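Acetyl xylan esterase (Metagenome, PDB 6XYC) probably removes acetyl and feruloyl groups from xylan as a bifunctional carbohydrate esterase of the alpha/beta-hydrolase fold. Local coordinates at residues 100-105 against 161-166. Sequence-based numbering, arbitrary orientation.
Sequences YVRSNA and HVDAVV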
loop_
_atom_site.group_PDB
_atom_site.type_symbol
_atom_site.label_atom_id
_atom_site.label_comp_id
_atom_site.label_asym_id
_atom_site.label_seq_id
_atom_site.Cartn_x
_atom_site.Cartn_y
_atom_site.Cartn_z
ATOM N N TYR A 100 7.164 3.629 -12.610
ATOM C CA TYR A 100 8.308 4.532 -12.632
ATOM C C TYR A 100 9.527 3.885 -11.994
ATOM O O TYR A 100 10.643 3.980 -12.520
ATOM C CB TYR A 100 7.966 5.835 -11.914
ATOM C CG TYR A 100 9.134 6.788 -11.867
ATOM C CD1 TYR A 100 10.068 6.730 -10.843
ATOM C CD2 TYR A 100 9.313 7.729 -12.864
ATOM C CE1 TYR A 100 11.140 7.595 -10.806
ATOM C CE2 TYR A 100 10.379 8.594 -12.838
ATOM C CZ TYR A 100 11.291 8.526 -11.808
ATOM O OH TYR A 100 12.353 9.397 -11.779
ATOM N N VAL A 101 9.334 3.232 -10.848
ATOM C CA VAL A 101 10.450 2.622 -10.135
ATOM C C VAL A 101 11.019 1.458 -10.937
ATOM O O VAL A 101 12.237 1.341 -11.114
ATOM C CB VAL A 101 10.003 2.175 -8.731
ATOM C CG1 VAL A 101 11.093 1.371 -8.062
ATOM C CG2 VAL A 101 9.625 3.384 -7.882
ATOM N N ARG A 102 10.147 0.578 -11.439
ATOM C CA ARG A 102 10.617 -0.570 -12.209
ATOM C C ARG A 102 11.361 -0.115 -13.457
ATOM O O ARG A 102 12.449 -0.617 -13.766
ATOM C CB ARG A 102 9.442 -1.473 -12.588
ATOM C CG ARG A 102 9.835 -2.660 -13.456
ATOM C CD ARG A 102 8.745 -3.722 -13.509
ATOM N NE ARG A 102 8.742 -4.573 -12.323
ATOM C CZ ARG A 102 7.748 -4.626 -11.445
ATOM N NH1 ARG A 102 6.666 -3.880 -11.614
ATOM N NH2 ARG A 102 7.834 -5.428 -10.393
ATOM N N SER A 103 10.788 0.845 -14.190
ATOM C CA SER A 103 11.413 1.295 -15.428
ATOM C C SER A 103 12.755 1.967 -15.159
ATOM O O SER A 103 13.716 1.765 -15.910
ATOM C CB SER A 103 10.479 2.251 -16.173
ATOM O OG SER A 103 11.081 2.749 -17.355
ATOM N N ASN A 104 12.843 2.763 -14.094
ATOM C CA ASN A 104 14.025 3.568 -13.810
ATOM C C ASN A 104 14.943 2.932 -12.774
ATOM O O ASN A 104 15.826 3.612 -12.241
ATOM C CB ASN A 104 13.591 4.959 -13.349
ATOM C CG ASN A 104 12.925 5.760 -14.458
ATOM O OD1 ASN A 104 13.595 6.234 -15.377
ATOM N ND2 ASN A 104 11.606 5.904 -14.385
ATOM N N ALA A 105 14.779 1.635 -12.503
ATOM C CA ALA A 105 15.517 0.989 -11.423
ATOM C C ALA A 105 17.021 1.185 -11.569
ATOM O O ALA A 105 17.711 1.534 -10.604
ATOM C CB ALA A 105 15.176 -0.503 -11.385
ATOM N N HIS A 161 3.369 -4.764 -11.501
ATOM C CA HIS A 161 3.135 -5.811 -10.515
ATOM C C HIS A 161 4.046 -5.639 -9.302
ATOM O O HIS A 161 5.133 -5.057 -9.388
ATOM C CB HIS A 161 3.349 -7.186 -11.150
ATOM C CG HIS A 161 4.742 -7.714 -11.005
ATOM N ND1 HIS A 161 5.729 -7.479 -11.939
ATOM C CD2 HIS A 161 5.308 -8.480 -10.041
ATOM C CE1 HIS A 161 6.845 -8.072 -11.552
ATOM N NE2 HIS A 161 6.617 -8.682 -10.401
ATOM N N VAL A 162 3.568 -6.125 -8.158
ATOM C CA VAL A 162 4.333 -6.162 -6.921
ATOM C C VAL A 162 4.558 -7.618 -6.543
ATOM O O VAL A 162 3.754 -8.494 -6.877
ATOM C CB VAL A 162 3.630 -5.402 -5.771
ATOM C CG1 VAL A 162 3.623 -3.901 -6.043
ATOM C CG2 VAL A 162 2.218 -5.927 -5.571
ATOM N N ASP A 163 5.649 -7.873 -5.818
ATOM C CA ASP A 163 6.072 -9.241 -5.539
ATOM C C ASP A 163 5.685 -9.734 -4.151
ATOM O O ASP A 163 5.687 -10.952 -3.923
ATOM C CB ASP A 163 7.588 -9.378 -5.698
ATOM C CG ASP A 163 8.046 -9.140 -7.117
ATOM O OD1 ASP A 163 8.821 -8.192 -7.341
ATOM O OD2 ASP A 163 7.632 -9.901 -8.012
ATOM N N ALA A 164 5.354 -8.829 -3.232
ATOM C CA ALA A 164 4.982 -9.185 -1.870
ATOM C C ALA A 164 4.348 -7.963 -1.229
ATOM O O ALA A 164 4.628 -6.825 -1.628
ATOM C CB ALA A 164 6.196 -9.656 -1.058
ATOM N N VAL A 165 3.491 -8.200 -0.244
ATOM C CA VAL A 165 2.714 -7.136 0.378
ATOM C C VAL A 165 2.799 -7.280 1.888
ATOM O O VAL A 165 2.696 -8.389 2.421
ATOM C CB VAL A 165 1.239 -7.167 -0.071
ATOM C CG1 VAL A 165 0.437 -6.085 0.657
ATOM C CG2 VAL A 165 1.126 -7.015 -1.583
ATOM N N VAL A 166 2.981 -6.160 2.581
ATOM C CA VAL A 166 2.798 -6.090 4.030
ATOM C C VAL A 166 1.721 -5.049 4.307
ATOM O O VAL A 166 1.881 -3.869 3.963
ATOM C CB VAL A 166 4.098 -5.749 4.770
ATOM C CG1 VAL A 166 3.812 -5.552 6.255
ATOM C CG2 VAL A 166 5.117 -6.855 4.571
HETATM O O HOH W 1 9.890 -7.488 -9.803
#
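In this alpha/beta-hydrolase fold, Arg102 in the last turn of helix 89-103 reaches His161 in the loop that leads into strand 164-168 of the central sheet. Arg102 is the one residue of its segment that touches 161-166. Its chain leaves the helix with CG anti to the backbone N (chi1 177°) and bends at chi3, which brings the guanidinium to the loop. There Arg102 NH1 and NH2 both bind the carbonyl oxygen His161 O, end-on, and each N-O distance is 2.9 Å. His161 O lies in the guanidinium plane. NH1 arrives in the carbonyl plane on a lone pair, whereas NH2 comes from above that plane. NH1 also bonds to Gly159 O, so one arginine ties two backbone carbonyls of the loop.

The same guanidinium lies flat on the His161 ring in an offset stack. Centres are 4.0 Å apart and the planes differ by 11°. Arg102 NH2 sits over the ring face, 3.1 Å from His161 CE1. The ring is steadied from its edge, where His161 NE2 donates to Asp163 OD2 at 2.9 Å. Asp163 OD1 accepts a hydrogen bond from the backbone N of Ile115, on the neighbouring strand 114-120. A water links Arg102 NH2 (3.0 Å) to Asp163 OD1 (2.8 Å). Arg102 NH2 and Asp163 OD1 are 4.2 Å apart, beyond a salt bridge.

With an alanine in place of Arg102, His161 O and Gly159 O would probably be left without these donors and the His161 ring would probably be freer to turn. The arginine charge close to the ring probably disfavours protonation of His161, while Asp163 would favour it. The contact rests on hydrogen bonds and a flat stack, and Asp163 probably offsets part of the arginine charge, with a water between them.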